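Long-range contacts in UPF0141 protein yjdB (Campylobacter jejuni subsp. jejuni HB93-13, PDB 4TN0), which transfers phosphoethanolamine groups as a zinc-binding periplasmic enzyme of the alkaline phosphatase-like family, and is required for polymyxin resistance and motility: residues L20-G25 and F222-H227; E26-A31 and H252-F257; P70-I75 and D279-T284; A101-N106 and I148-L153; L128-L133 and L197-Y202. All coordinates share one frame; numbering follows the deposited sequence.

Contact 1. Residues L20-G25 and F222-H227; sequences LVLVVG and FYLSDH
Leu22 and Phe222 lie side by side and point the same way, off one face of two neighbouring parallel strands at the middle of the sheet. The leucine places CD1 at the edge of the Phe222 ring, near its plane and 3.7 Å from Phe222 CD2, and the same methyl touches Leu224 CD2 at 4.1 Å. On the other face Val23 meets Tyr223 at a slant: Val23 CG1, anti to the backbone N (chi1 -179°), rests 3.8 Å from Tyr223 CD2. The Tyr223 ring continues past Val23 to Gly25, with Tyr223 CE2 4.0 Å from Gly25 CA, and its hydroxyl bonds to that of Tyr33. Between the two layers runs a parallel ladder in which Val23 N gives to Phe222 O at 2.6 Å and Gly25 N to Leu224 O at 2.7 Å. Beyond the ladder the chain turns into Asp226 and His227, both ligands of the zinc ion, with Glu26 following directly on Gly25. Asp226 OD1 takes the backbone N-H of Thr27, while OD2 binds the metal. Two central strands of the alkaline phosphatase-like fold thus deliver metal ligands at their C-terminal ends, where the positive zinc probably offsets the mutual repulsion of the carboxylates.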
# COMPACT_ATOMS: atom_id res chain seq x y z
N LEU A 20 -6.42 -7.38 9.69
CA LEU A 20 -6.17 -6.50 8.54
C LEU A 20 -4.71 -6.67 8.08
O LEU A 20 -3.77 -6.56 8.87
CB LEU A 20 -6.48 -5.03 8.87
CG LEU A 20 -6.23 -4.03 7.72
CD1 LEU A 20 -7.09 -4.41 6.53
CD2 LEU A 20 -6.50 -2.58 8.12
N VAL A 21 -4.55 -6.98 6.80
CA VAL A 21 -3.23 -7.00 6.18
C VAL A 21 -3.10 -5.75 5.32
O VAL A 21 -3.84 -5.57 4.34
CB VAL A 21 -2.98 -8.28 5.31
CG1 VAL A 21 -1.70 -8.16 4.52
CG2 VAL A 21 -2.94 -9.56 6.18
N LEU A 22 -2.20 -4.86 5.73
CA LEU A 22 -1.95 -3.60 5.02
C LEU A 22 -0.69 -3.76 4.18
O LEU A 22 0.40 -3.94 4.71
CB LEU A 22 -1.77 -2.45 6.00
CG LEU A 22 -1.47 -1.07 5.44
CD1 LEU A 22 -2.65 -0.55 4.62
CD2 LEU A 22 -1.16 -0.12 6.57
N VAL A 23 -0.82 -3.69 2.87
CA VAL A 23 0.38 -3.81 2.07
C VAL A 23 0.80 -2.45 1.51
O VAL A 23 0.10 -1.87 0.69
CB VAL A 23 0.21 -4.82 0.93
CG1 VAL A 23 1.51 -4.93 0.14
CG2 VAL A 23 -0.13 -6.18 1.50
N VAL A 24 1.94 -1.96 2.00
CA VAL A 24 2.54 -0.72 1.49
C VAL A 24 3.47 -1.02 0.31
O VAL A 24 4.56 -1.59 0.45
CB VAL A 24 3.34 0.02 2.58
CG1 VAL A 24 4.04 1.27 2.01
CG2 VAL A 24 2.43 0.37 3.76
N GLY A 25 3.03 -0.61 -0.87
CA GLY A 25 3.78 -0.85 -2.08
C GLY A 25 4.92 0.12 -2.33
O GLY A 25 5.38 0.86 -1.44
N PHE A 222 -5.66 -4.50 2.44
CA PHE A 222 -5.59 -3.18 1.82
C PHE A 222 -4.19 -2.94 1.30
O PHE A 222 -3.20 -3.04 2.06
CB PHE A 222 -6.01 -2.06 2.77
CG PHE A 222 -6.18 -0.73 2.08
CD1 PHE A 222 -7.05 -0.61 1.01
CD2 PHE A 222 -5.47 0.38 2.48
CE1 PHE A 222 -7.19 0.59 0.34
CE2 PHE A 222 -5.61 1.57 1.84
CZ PHE A 222 -6.48 1.69 0.76
N TYR A 223 -4.10 -2.68 -0.00
CA TYR A 223 -2.84 -2.42 -0.70
C TYR A 223 -2.83 -1.04 -1.35
O TYR A 223 -3.78 -0.69 -2.07
CB TYR A 223 -2.57 -3.49 -1.76
CG TYR A 223 -1.60 -3.08 -2.86
CD1 TYR A 223 -2.07 -2.70 -4.12
CD2 TYR A 223 -0.22 -3.08 -2.66
CE1 TYR A 223 -1.20 -2.33 -5.13
CE2 TYR A 223 0.66 -2.70 -3.68
CZ TYR A 223 0.16 -2.33 -4.91
OH TYR A 223 0.99 -1.95 -5.94
N LEU A 224 -1.78 -0.27 -1.11
CA LEU A 224 -1.57 0.98 -1.86
C LEU A 224 -0.08 1.26 -2.06
O LEU A 224 0.77 0.81 -1.28
CB LEU A 224 -2.21 2.19 -1.16
CG LEU A 224 -1.66 2.72 0.16
CD1 LEU A 224 -2.37 4.02 0.52
CD2 LEU A 224 -1.77 1.71 1.31
N SER A 225 0.23 2.00 -3.11
CA SER A 225 1.62 2.33 -3.38
C SER A 225 2.00 3.60 -2.65
O SER A 225 1.12 4.39 -2.29
CB SER A 225 1.84 2.48 -4.89
OG SER A 225 3.23 2.57 -5.14
N ASP A 226 3.29 3.79 -2.41
CA ASP A 226 3.77 5.05 -1.83
C ASP A 226 3.72 6.21 -2.84
O ASP A 226 3.45 7.34 -2.45
CB ASP A 226 5.19 4.91 -1.25
CG ASP A 226 6.23 4.46 -2.28
OD1 ASP A 226 5.84 4.02 -3.38
OD2 ASP A 226 7.44 4.53 -1.97
N HIS A 227 3.96 5.93 -4.12
CA HIS A 227 3.92 6.95 -5.20
C HIS A 227 4.03 6.28 -6.59
O HIS A 227 4.18 5.06 -6.70
CB HIS A 227 5.03 7.96 -5.06
CG HIS A 227 6.38 7.33 -4.95
ND1 HIS A 227 7.01 6.75 -6.03
CD2 HIS A 227 7.21 7.15 -3.89
CE1 HIS A 227 8.17 6.24 -5.65
NE2 HIS A 227 8.31 6.48 -4.35

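Contact 2. Residues E26-A31 and H252-F257; sequences ETARAA and HIPAIF
A single backbone hydrogen bond joins the loop 26-31 to the strand: Ala30 N gives to His252 O at 2.9 Å, almost straight at the hydrogen, though the donor stands 26° out of the carbonyl plane. Around it the segments meet by van der Waals contact. Ala30 CB sits squarely over one face of the His252 imidazole in a CH-pi contact, 3.5 Å from the ring centroid and 11° off its normal. The ring reaches this place with CG anti to the backbone N (chi1 -174°), and its ND1 is hydrogen-bonded to Phe58 O on the adjoining strand. Ala30 CB also lies 3.4 Å from Ile253 C. Pro254 fills the next position, with CD 3.4 Å from Ala28 O and CG 4.2 Å from Ala28 CB.

The loop is the one that leaves the C-terminal end of strand 18-24 in the alkaline phosphatase-like fold, and it starts with a zinc ligand, Glu26. Here it lies against residues 252-254 of the strand that runs antiparallel to strand 218-224.

Other polar groups stay within the loop or look elsewhere. Thr27 OG1 donates to Glu26 OE2 at 2.8 Å, meeting this zinc-binding oxygen on its anti side but well out of the carboxylate plane. Arg29 touches the strand with its backbone and CB, while its guanidinium group bonds to Asn32, forms a salt bridge with Glu233 and makes a cation-pi contact with Tyr249.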
# COMPACT_ATOMS: atom_id res chain seq x y z
N GLU A 26 5.43 0.08 -3.55
CA GLU A 26 6.61 0.85 -3.87
C GLU A 26 6.64 1.12 -5.37
O GLU A 26 6.67 0.18 -6.18
CB GLU A 26 7.88 0.10 -3.41
CG GLU A 26 9.18 0.77 -3.86
CD GLU A 26 9.37 2.12 -3.21
OE1 GLU A 26 9.91 2.18 -2.08
OE2 GLU A 26 8.93 3.12 -3.81
N THR A 27 6.57 2.41 -5.73
CA THR A 27 6.82 2.91 -7.08
C THR A 27 5.73 2.52 -8.11
O THR A 27 5.72 2.96 -9.27
CB THR A 27 8.26 2.43 -7.54
OG1 THR A 27 9.25 2.96 -6.63
CG2 THR A 27 8.60 2.85 -8.94
N ALA A 28 4.77 1.71 -7.68
CA ALA A 28 3.67 1.34 -8.58
C ALA A 28 2.75 2.53 -8.88
O ALA A 28 2.34 3.27 -7.98
CB ALA A 28 2.86 0.19 -7.99
N ARG A 29 2.42 2.69 -10.16
CA ARG A 29 1.61 3.79 -10.61
C ARG A 29 0.33 3.22 -11.18
O ARG A 29 0.34 2.15 -11.78
CB ARG A 29 2.35 4.62 -11.67
CG ARG A 29 2.33 4.05 -13.09
CD ARG A 29 3.34 4.77 -13.99
NE ARG A 29 3.10 4.48 -15.40
CZ ARG A 29 3.75 5.05 -16.42
NH1 ARG A 29 4.71 5.93 -16.19
NH2 ARG A 29 3.45 4.73 -17.67
N ALA A 30 -0.77 3.95 -10.97
CA ALA A 30 -2.12 3.49 -11.30
C ALA A 30 -2.34 3.27 -12.80
O ALA A 30 -3.07 2.36 -13.19
CB ALA A 30 -3.16 4.48 -10.75
N ALA A 31 -1.75 4.14 -13.62
CA ALA A 31 -1.95 4.14 -15.08
C ALA A 31 -1.61 2.80 -15.73
O ALA A 31 -1.95 2.56 -16.89
CB ALA A 31 -1.13 5.26 -15.73
N HIS A 252 -0.61 9.56 -9.12
CA HIS A 252 -1.80 8.72 -9.27
C HIS A 252 -1.42 7.25 -9.06
O HIS A 252 -0.76 6.62 -9.91
CB HIS A 252 -2.41 8.94 -10.67
CG HIS A 252 -3.71 8.23 -10.90
ND1 HIS A 252 -4.45 7.67 -9.89
CD2 HIS A 252 -4.39 7.99 -12.05
CE1 HIS A 252 -5.54 7.12 -10.40
NE2 HIS A 252 -5.52 7.30 -11.71
N ILE A 253 -1.83 6.71 -7.91
CA ILE A 253 -1.42 5.38 -7.46
C ILE A 253 -2.58 4.40 -7.43
O ILE A 253 -3.74 4.82 -7.33
CB ILE A 253 -0.81 5.41 -6.03
CG1 ILE A 253 -1.70 6.25 -5.11
CG2 ILE A 253 0.61 5.94 -6.05
CD1 ILE A 253 -1.33 6.17 -3.65
N PRO A 254 -2.28 3.10 -7.46
CA PRO A 254 -3.31 2.09 -7.25
C PRO A 254 -3.67 1.96 -5.77
O PRO A 254 -2.83 2.13 -4.89
CB PRO A 254 -2.63 0.81 -7.75
CG PRO A 254 -1.21 1.03 -7.37
CD PRO A 254 -0.97 2.47 -7.73
N ALA A 255 -4.94 1.64 -5.52
CA ALA A 255 -5.35 1.19 -4.21
C ALA A 255 -6.30 0.03 -4.44
O ALA A 255 -7.19 0.10 -5.31
CB ALA A 255 -5.99 2.30 -3.40
N ILE A 256 -6.08 -1.05 -3.69
CA ILE A 256 -6.83 -2.29 -3.84
C ILE A 256 -7.33 -2.80 -2.49
O ILE A 256 -6.55 -2.90 -1.54
CB ILE A 256 -5.97 -3.38 -4.50
CG1 ILE A 256 -5.73 -3.08 -5.98
CG2 ILE A 256 -6.60 -4.77 -4.34
CD1 ILE A 256 -4.65 -3.99 -6.61
N PHE A 257 -8.62 -3.14 -2.42
CA PHE A 257 -9.18 -3.69 -1.18
C PHE A 257 -9.85 -5.03 -1.38
O PHE A 257 -10.53 -5.27 -2.39
CB PHE A 257 -10.20 -2.73 -0.55
CG PHE A 257 -10.85 -3.28 0.70
CD1 PHE A 257 -10.15 -3.34 1.90
CD2 PHE A 257 -12.16 -3.75 0.68
CE1 PHE A 257 -10.74 -3.85 3.04
CE2 PHE A 257 -12.75 -4.26 1.82
CZ PHE A 257 -12.05 -4.30 3.00

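Contact 3. Residues P70-I75 and D279-T284; sequences PCMFSI and DNLFST
Phe282 lays one face of its ring against Ile75, whose CA stands 3.8 Å from the ring centroid and 14° off the normal. The two side chains run alongside each other in the same direction, so that Ile75 CG1 is 3.9 Å from Phe282 CE2. Phe73 O lies at the edge of the Phe282 ring, in its plane and 3.9 Å from CD1, and Ser74 O comes within 3.6 Å of the same carbon. Backbone oxygens of Phe73 and Ser74 thus lie close to the ring, along with the isoleucine.

The preceding residue, Leu281, touches both Met72 and Phe73. Its CD2 methyl sits over the centre of the Phe73 ring, 4.1 Å from the centroid, in a second CH-pi contact. Leu281 CD2 also meets Met72 CG at 3.9 Å, and Leu281 CB approaches Met72 O. The methionine carries CG between its backbone N and carbonyl carbon (chi1 80°), which sets CG and SD beside the leucine methyl.

Across this interface the side-chain contacts are apolar. Helix 68-73 is tied to Cys61 by the Cys71 disulfide, and lies just after the phosphothreonine, Thr65. Phe73 and Leu281 both touch Leu22 on central strand 18-24, while Phe73 also meets Trp103 and Met91, and Phe282 touches Ala90 on helix 90-96.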
# COMPACT_ATOMS: atom_id res chain seq x y z
N PRO A 70 5.88 8.36 5.71
CA PRO A 70 5.46 8.95 7.00
C PRO A 70 4.12 9.70 6.90
O PRO A 70 3.29 9.55 7.77
CB PRO A 70 6.59 9.93 7.33
CG PRO A 70 7.76 9.48 6.52
CD PRO A 70 7.17 8.92 5.25
N CYS A 71 3.91 10.46 5.84
CA CYS A 71 2.70 11.24 5.70
C CYS A 71 1.42 10.40 5.69
O CYS A 71 0.44 10.73 6.38
CB CYS A 71 2.76 12.08 4.43
SG CYS A 71 1.31 13.05 4.14
N MET A 72 1.44 9.29 4.94
CA MET A 72 0.22 8.49 4.80
C MET A 72 -0.18 7.90 6.18
O MET A 72 -1.35 7.69 6.44
CB MET A 72 0.38 7.38 3.74
CG MET A 72 1.12 6.11 4.17
SD MET A 72 1.05 4.75 2.96
CE MET A 72 2.32 5.21 1.76
N PHE A 73 0.81 7.65 7.04
CA PHE A 73 0.58 7.08 8.35
C PHE A 73 0.37 8.16 9.42
O PHE A 73 -0.04 7.88 10.57
CB PHE A 73 1.75 6.18 8.75
CG PHE A 73 1.68 4.78 8.20
CD1 PHE A 73 2.36 4.44 7.03
CD2 PHE A 73 0.93 3.80 8.84
CE1 PHE A 73 2.30 3.14 6.51
CE2 PHE A 73 0.87 2.51 8.33
CZ PHE A 73 1.55 2.17 7.17
N SER A 74 0.66 9.41 9.06
CA SER A 74 0.52 10.51 9.99
C SER A 74 -0.93 11.01 10.04
O SER A 74 -1.73 10.74 9.14
CB SER A 74 1.45 11.66 9.61
OG SER A 74 1.04 12.89 10.19
N ILE A 75 -1.27 11.68 11.14
CA ILE A 75 -2.57 12.33 11.29
C ILE A 75 -2.70 13.49 10.30
O ILE A 75 -3.81 13.84 9.88
CB ILE A 75 -2.79 12.83 12.75
CG1 ILE A 75 -4.21 13.37 12.94
CG2 ILE A 75 -1.74 13.87 13.15
CD1 ILE A 75 -4.57 13.58 14.43
N ASP A 279 -4.25 10.55 2.26
CA ASP A 279 -4.87 11.29 3.37
C ASP A 279 -5.87 10.39 4.15
O ASP A 279 -5.96 10.44 5.37
CB ASP A 279 -5.59 12.54 2.85
CG ASP A 279 -4.62 13.66 2.48
OD1 ASP A 279 -3.41 13.54 2.76
OD2 ASP A 279 -5.09 14.68 1.91
N ASN A 280 -6.58 9.54 3.40
CA ASN A 280 -7.58 8.65 3.93
C ASN A 280 -7.06 7.49 4.77
O ASN A 280 -7.85 6.78 5.38
CB ASN A 280 -8.40 8.05 2.78
CG ASN A 280 -9.23 9.08 2.06
OD1 ASN A 280 -8.82 9.63 1.04
ND2 ASN A 280 -10.41 9.36 2.60
N LEU A 281 -5.74 7.26 4.81
CA LEU A 281 -5.28 6.01 5.42
C LEU A 281 -5.41 6.10 6.94
O LEU A 281 -5.76 5.11 7.60
CB LEU A 281 -3.81 5.68 5.05
CG LEU A 281 -3.35 4.35 5.68
CD1 LEU A 281 -4.17 3.17 5.19
CD2 LEU A 281 -1.85 4.02 5.55
N PHE A 282 -5.23 7.29 7.48
CA PHE A 282 -5.24 7.46 8.92
C PHE A 282 -6.58 7.04 9.54
O PHE A 282 -6.61 6.16 10.40
CB PHE A 282 -4.92 8.91 9.30
CG PHE A 282 -4.82 9.13 10.78
CD1 PHE A 282 -3.68 8.76 11.47
CD2 PHE A 282 -5.89 9.66 11.49
CE1 PHE A 282 -3.58 8.96 12.83
CE2 PHE A 282 -5.80 9.85 12.86
CZ PHE A 282 -4.65 9.50 13.53
N SER A 283 -7.68 7.63 9.08
CA SER A 283 -8.98 7.33 9.68
C SER A 283 -9.44 5.93 9.31
O SER A 283 -10.12 5.27 10.10
CB SER A 283 -10.05 8.35 9.26
OG SER A 283 -9.84 9.62 9.85
N THR A 284 -9.03 5.46 8.13
CA THR A 284 -9.40 4.12 7.68
C THR A 284 -8.81 3.08 8.61
O THR A 284 -9.44 2.06 8.91
CB THR A 284 -8.95 3.82 6.23
OG1 THR A 284 -9.64 4.68 5.33
CG2 THR A 284 -9.26 2.39 5.85

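Contact 4. Residues A101-N106 and I148-L153; sequences AAWFDN and IIVLHL
Two parallel strands of the central sheet of the alkaline phosphatase-like fold, 100-105 and 146-152, pair here, and at their C-terminal ends lies a buried His-carboxylate hydrogen bond near the zinc site. The ladder is regular, as in Val150 N to Ala102 O at 2.6 Å and Phe104 N to Val150 O at 2.8 Å. On one face Trp103 carries CG anti to the backbone N (chi1 -174°), which lays the indole over Val150: CG1 of the valine stands 3.5 Å from the centroid of the six-membered ring. That face also carries Ala101 against Ile148, and helix 90-96 covers this end through Met91. On the other face Phe104 turns its edge to Leu151, with Phe104 CD2 3.6 Å from Leu151 CD2 in the ring plane, while Ile149 CG2 lies obliquely to the same ring; helix 133-139 packs there.

Asp105 and His152 project side by side, carboxylate and imidazole planes nearly perpendicular at 85°. Asp105 OD2 is gripped twice, by His152 ND1 at 2.6 Å and by Trp103 NE1 at 3.0 Å. Both donors point at it within their ring planes, which should fix the rotation of each ring. His152 ND1 arrives on the syn side of OD2, 34° out of the carboxylate plane, and Trp103 NE1 on the anti side.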
# COMPACT_ATOMS: atom_id res chain seq x y z
N ALA A 101 -0.05 -5.56 16.46
CA ALA A 101 0.59 -4.93 15.30
C ALA A 101 1.90 -5.59 14.92
O ALA A 101 2.81 -5.70 15.74
CB ALA A 101 0.81 -3.45 15.57
N ALA A 102 2.00 -6.02 13.67
CA ALA A 102 3.26 -6.54 13.11
C ALA A 102 3.65 -5.77 11.84
O ALA A 102 2.79 -5.43 11.01
CB ALA A 102 3.15 -8.03 12.82
N TRP A 103 4.94 -5.44 11.72
CA TRP A 103 5.47 -4.75 10.54
C TRP A 103 6.65 -5.53 9.91
O TRP A 103 7.72 -5.63 10.50
CB TRP A 103 5.90 -3.32 10.91
CG TRP A 103 6.34 -2.45 9.74
CD1 TRP A 103 7.49 -2.58 9.02
CD2 TRP A 103 5.65 -1.31 9.19
NE1 TRP A 103 7.55 -1.62 8.05
CE2 TRP A 103 6.44 -0.82 8.13
CE3 TRP A 103 4.45 -0.67 9.49
CZ2 TRP A 103 6.06 0.29 7.36
CZ3 TRP A 103 4.07 0.42 8.72
CH2 TRP A 103 4.88 0.90 7.67
N PHE A 104 6.44 -6.08 8.72
CA PHE A 104 7.50 -6.81 8.02
C PHE A 104 7.98 -6.03 6.77
O PHE A 104 7.21 -5.80 5.83
CB PHE A 104 7.02 -8.21 7.62
CG PHE A 104 6.53 -9.04 8.77
CD1 PHE A 104 7.24 -9.07 9.97
CD2 PHE A 104 5.36 -9.77 8.67
CE1 PHE A 104 6.78 -9.82 11.04
CE2 PHE A 104 4.90 -10.53 9.75
CZ PHE A 104 5.61 -10.55 10.93
N ASP A 105 9.26 -5.65 6.76
CA ASP A 105 9.77 -4.70 5.77
C ASP A 105 10.84 -5.30 4.86
O ASP A 105 11.91 -5.71 5.32
CB ASP A 105 10.34 -3.48 6.49
CG ASP A 105 10.35 -2.24 5.61
OD1 ASP A 105 10.96 -2.28 4.54
OD2 ASP A 105 9.68 -1.24 5.98
N ASN A 106 10.54 -5.34 3.56
CA ASN A 106 11.48 -5.81 2.55
C ASN A 106 12.01 -4.65 1.68
O ASN A 106 12.74 -4.85 0.70
CB ASN A 106 10.83 -6.87 1.66
CG ASN A 106 11.84 -7.61 0.80
OD1 ASN A 106 12.93 -7.94 1.26
ND2 ASN A 106 11.47 -7.91 -0.45
N ILE A 148 -3.22 -6.15 13.11
CA ILE A 148 -2.82 -5.54 11.84
C ILE A 148 -1.41 -5.99 11.53
O ILE A 148 -0.50 -5.88 12.36
CB ILE A 148 -2.91 -3.98 11.82
CG1 ILE A 148 -2.60 -3.46 10.41
CG2 ILE A 148 -2.01 -3.35 12.88
CD1 ILE A 148 -2.80 -1.97 10.22
N ILE A 149 -1.27 -6.51 10.32
CA ILE A 149 0.02 -6.90 9.78
C ILE A 149 0.38 -6.02 8.59
O ILE A 149 -0.36 -5.95 7.59
CB ILE A 149 0.01 -8.39 9.35
CG1 ILE A 149 -0.49 -9.25 10.52
CG2 ILE A 149 1.40 -8.80 8.85
CD1 ILE A 149 -0.52 -10.75 10.26
N VAL A 150 1.50 -5.32 8.70
CA VAL A 150 1.97 -4.50 7.59
C VAL A 150 3.06 -5.23 6.80
O VAL A 150 4.03 -5.74 7.36
CB VAL A 150 2.52 -3.14 8.06
CG1 VAL A 150 2.98 -2.33 6.86
CG2 VAL A 150 1.45 -2.36 8.85
N LEU A 151 2.84 -5.32 5.49
CA LEU A 151 3.89 -5.80 4.61
C LEU A 151 4.33 -4.63 3.72
O LEU A 151 3.53 -4.09 2.95
CB LEU A 151 3.40 -6.98 3.77
CG LEU A 151 2.78 -8.14 4.56
CD1 LEU A 151 2.27 -9.24 3.63
CD2 LEU A 151 3.75 -8.68 5.60
N HIS A 152 5.61 -4.26 3.84
CA HIS A 152 6.21 -3.16 3.07
C HIS A 152 7.05 -3.75 1.94
O HIS A 152 8.11 -4.34 2.17
CB HIS A 152 7.07 -2.26 3.98
CG HIS A 152 7.55 -1.00 3.33
ND1 HIS A 152 8.58 -0.24 3.85
CD2 HIS A 152 7.14 -0.35 2.21
CE1 HIS A 152 8.80 0.80 3.07
NE2 HIS A 152 7.94 0.76 2.07
N LEU A 153 6.56 -3.58 0.71
CA LEU A 153 7.18 -4.14 -0.48
C LEU A 153 8.38 -3.35 -1.02
O LEU A 153 8.47 -2.14 -0.85
CB LEU A 153 6.15 -4.25 -1.60
CG LEU A 153 4.84 -4.96 -1.28
CD1 LEU A 153 3.98 -5.02 -2.54
CD2 LEU A 153 5.11 -6.34 -0.71

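Contact 5. Residues L128-L133 and L197-Y202; sequences LDENLL and LLYTDY
The hydroxyl of Tyr199 is held by Glu130 twice over: it donates to Glu130 OE1 at 2.9 Å and accepts from Glu130 N at 3.2 Å, the latter bent to 141° at the hydrogen. One residue thus supplies both an acceptor and a donor to the phenol. The glutamate sets CG between its backbone N and carbonyl carbon (chi1 61°) and is extended beyond, which brings OE1 to the ring edge, in the ring plane. The hydroxyl comes from above the carboxylate plane, and the two planes are turned 56° against each other.

Leu128 adds a modest contact. It crosses the tyrosine at about a right angle, with CB 3.5 Å from Tyr199 OH and CD1 4.1 Å from Tyr199 CE2. Asp129 approaches the same ring carbon with CB, at 4.2 Å, but turns its carboxylate elsewhere, to the backbone N-H groups of Gln154 and Gly155 and to Asn106 ND2.

The residues 129-132 form a short 3-10 turn between strand 120-123 and helix 133-139, and Tyr199 reaches across to it from the long helix 186-211. The next turn of that helix carries Leu203, which touches Asp129, Glu130 and Leu133. Phe169 and Pro166, from a loop, also meet Tyr199, and through Asn106 the 3-10 turn is joined to the end of strand 100-105.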
# COMPACT_ATOMS: atom_id res chain seq x y z
N LEU A 128 13.61 -10.82 -3.30
CA LEU A 128 12.28 -11.04 -3.84
C LEU A 128 11.21 -10.79 -2.76
O LEU A 128 11.36 -11.23 -1.62
CB LEU A 128 12.13 -12.46 -4.39
CG LEU A 128 12.59 -12.79 -5.82
CD1 LEU A 128 12.44 -11.61 -6.77
CD2 LEU A 128 14.04 -13.24 -5.79
N ASP A 129 10.15 -10.08 -3.13
CA ASP A 129 9.10 -9.73 -2.19
C ASP A 129 8.45 -10.98 -1.58
O ASP A 129 7.87 -10.90 -0.47
CB ASP A 129 8.02 -8.89 -2.85
CG ASP A 129 8.32 -7.40 -2.85
OD1 ASP A 129 9.05 -6.95 -1.93
OD2 ASP A 129 7.81 -6.71 -3.76
N GLU A 130 8.54 -12.12 -2.28
CA GLU A 130 7.91 -13.34 -1.78
C GLU A 130 8.44 -13.73 -0.39
O GLU A 130 7.73 -14.38 0.38
CB GLU A 130 8.07 -14.49 -2.78
CG GLU A 130 9.50 -14.88 -3.10
CD GLU A 130 9.59 -15.79 -4.32
OE1 GLU A 130 8.79 -15.63 -5.28
OE2 GLU A 130 10.50 -16.65 -4.34
N ASN A 131 9.64 -13.28 -0.04
CA ASN A 131 10.20 -13.60 1.27
C ASN A 131 9.36 -13.06 2.42
O ASN A 131 9.54 -13.47 3.57
CB ASN A 131 11.64 -13.07 1.39
CG ASN A 131 12.57 -13.73 0.40
OD1 ASN A 131 12.27 -14.79 -0.13
ND2 ASN A 131 13.71 -13.09 0.13
N LEU A 132 8.48 -12.11 2.13
CA LEU A 132 7.58 -11.58 3.13
C LEU A 132 6.51 -12.61 3.51
O LEU A 132 5.94 -12.56 4.60
CB LEU A 132 6.95 -10.27 2.65
CG LEU A 132 7.91 -9.08 2.62
CD1 LEU A 132 7.29 -7.92 1.86
CD2 LEU A 132 8.32 -8.64 4.03
N LEU A 133 6.25 -13.56 2.62
CA LEU A 133 5.21 -14.55 2.91
C LEU A 133 5.65 -15.47 4.06
O LEU A 133 4.82 -16.06 4.76
CB LEU A 133 4.87 -15.35 1.65
CG LEU A 133 4.15 -14.46 0.63
CD1 LEU A 133 3.79 -15.18 -0.66
CD2 LEU A 133 2.91 -13.89 1.26
N LEU A 197 4.69 -5.21 -11.64
CA LEU A 197 3.31 -5.04 -11.17
C LEU A 197 2.60 -6.39 -11.08
O LEU A 197 1.84 -6.65 -10.13
CB LEU A 197 2.55 -4.09 -12.10
CG LEU A 197 3.00 -2.62 -12.17
CD1 LEU A 197 2.17 -1.82 -13.16
CD2 LEU A 197 2.94 -1.95 -10.79
N LEU A 198 2.84 -7.23 -12.08
CA LEU A 198 2.29 -8.58 -12.17
C LEU A 198 2.74 -9.41 -10.97
O LEU A 198 1.93 -10.07 -10.32
CB LEU A 198 2.74 -9.25 -13.47
CG LEU A 198 2.09 -10.58 -13.83
CD1 LEU A 198 0.60 -10.38 -14.05
CD2 LEU A 198 2.75 -11.12 -15.09
N TYR A 199 4.02 -9.34 -10.67
CA TYR A 199 4.56 -10.07 -9.54
C TYR A 199 3.92 -9.59 -8.24
O TYR A 199 3.51 -10.39 -7.42
CB TYR A 199 6.08 -9.90 -9.48
CG TYR A 199 6.77 -10.65 -8.36
CD1 TYR A 199 6.51 -11.99 -8.13
CD2 TYR A 199 7.73 -10.03 -7.58
CE1 TYR A 199 7.18 -12.69 -7.13
CE2 TYR A 199 8.40 -10.71 -6.57
CZ TYR A 199 8.13 -12.04 -6.36
OH TYR A 199 8.79 -12.72 -5.37
N THR A 200 3.81 -8.28 -8.09
CA THR A 200 3.12 -7.71 -6.93
C THR A 200 1.66 -8.15 -6.93
O THR A 200 1.12 -8.48 -5.87
CB THR A 200 3.22 -6.18 -6.90
OG1 THR A 200 4.57 -5.81 -6.57
CG2 THR A 200 2.29 -5.60 -5.85
N ASP A 201 1.02 -8.18 -8.09
CA ASP A 201 -0.37 -8.62 -8.16
C ASP A 201 -0.52 -10.08 -7.66
O ASP A 201 -1.39 -10.38 -6.84
CB ASP A 201 -0.90 -8.48 -9.58
CG ASP A 201 -2.42 -8.50 -9.64
OD1 ASP A 201 -3.04 -7.44 -9.38
OD2 ASP A 201 -3.00 -9.55 -9.97
N TYR A 202 0.36 -10.96 -8.12
CA TYR A 202 0.36 -12.36 -7.71
C TYR A 202 0.50 -12.51 -6.20
O TYR A 202 -0.22 -13.27 -5.56
CB TYR A 202 1.49 -13.12 -8.42
CG TYR A 202 1.88 -14.46 -7.80
CD1 TYR A 202 2.97 -14.57 -6.94
CD2 TYR A 202 1.17 -15.62 -8.10
CE1 TYR A 202 3.32 -15.78 -6.38
CE2 TYR A 202 1.51 -16.84 -7.54
CZ TYR A 202 2.59 -16.92 -6.68
OH TYR A 202 2.95 -18.14 -6.14

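All five contacts are buried, contact 1 at the centre of the chain and contacts 3 and 5 farther out. Contacts 1 and 4 are parallel strand pairs of one sheet, linked where strand 18-24 lies beside strand 146-152, and both combine backbone ladders with apolar layers. Contact 2 reaches the same sheet through strand 252-259, but joins it to a loop by one backbone bond and van der Waals packing. It shares the zinc site with contact 1, Glu26 binding the same zinc ion as Asp226 and His227. Contacts 3 and 5 are helical and lie on opposite sides of the chain's centre: the first apolar, the second led by a tyrosine hydroxyl. Contacts 4 and 5 meet where strand 100-105 ends.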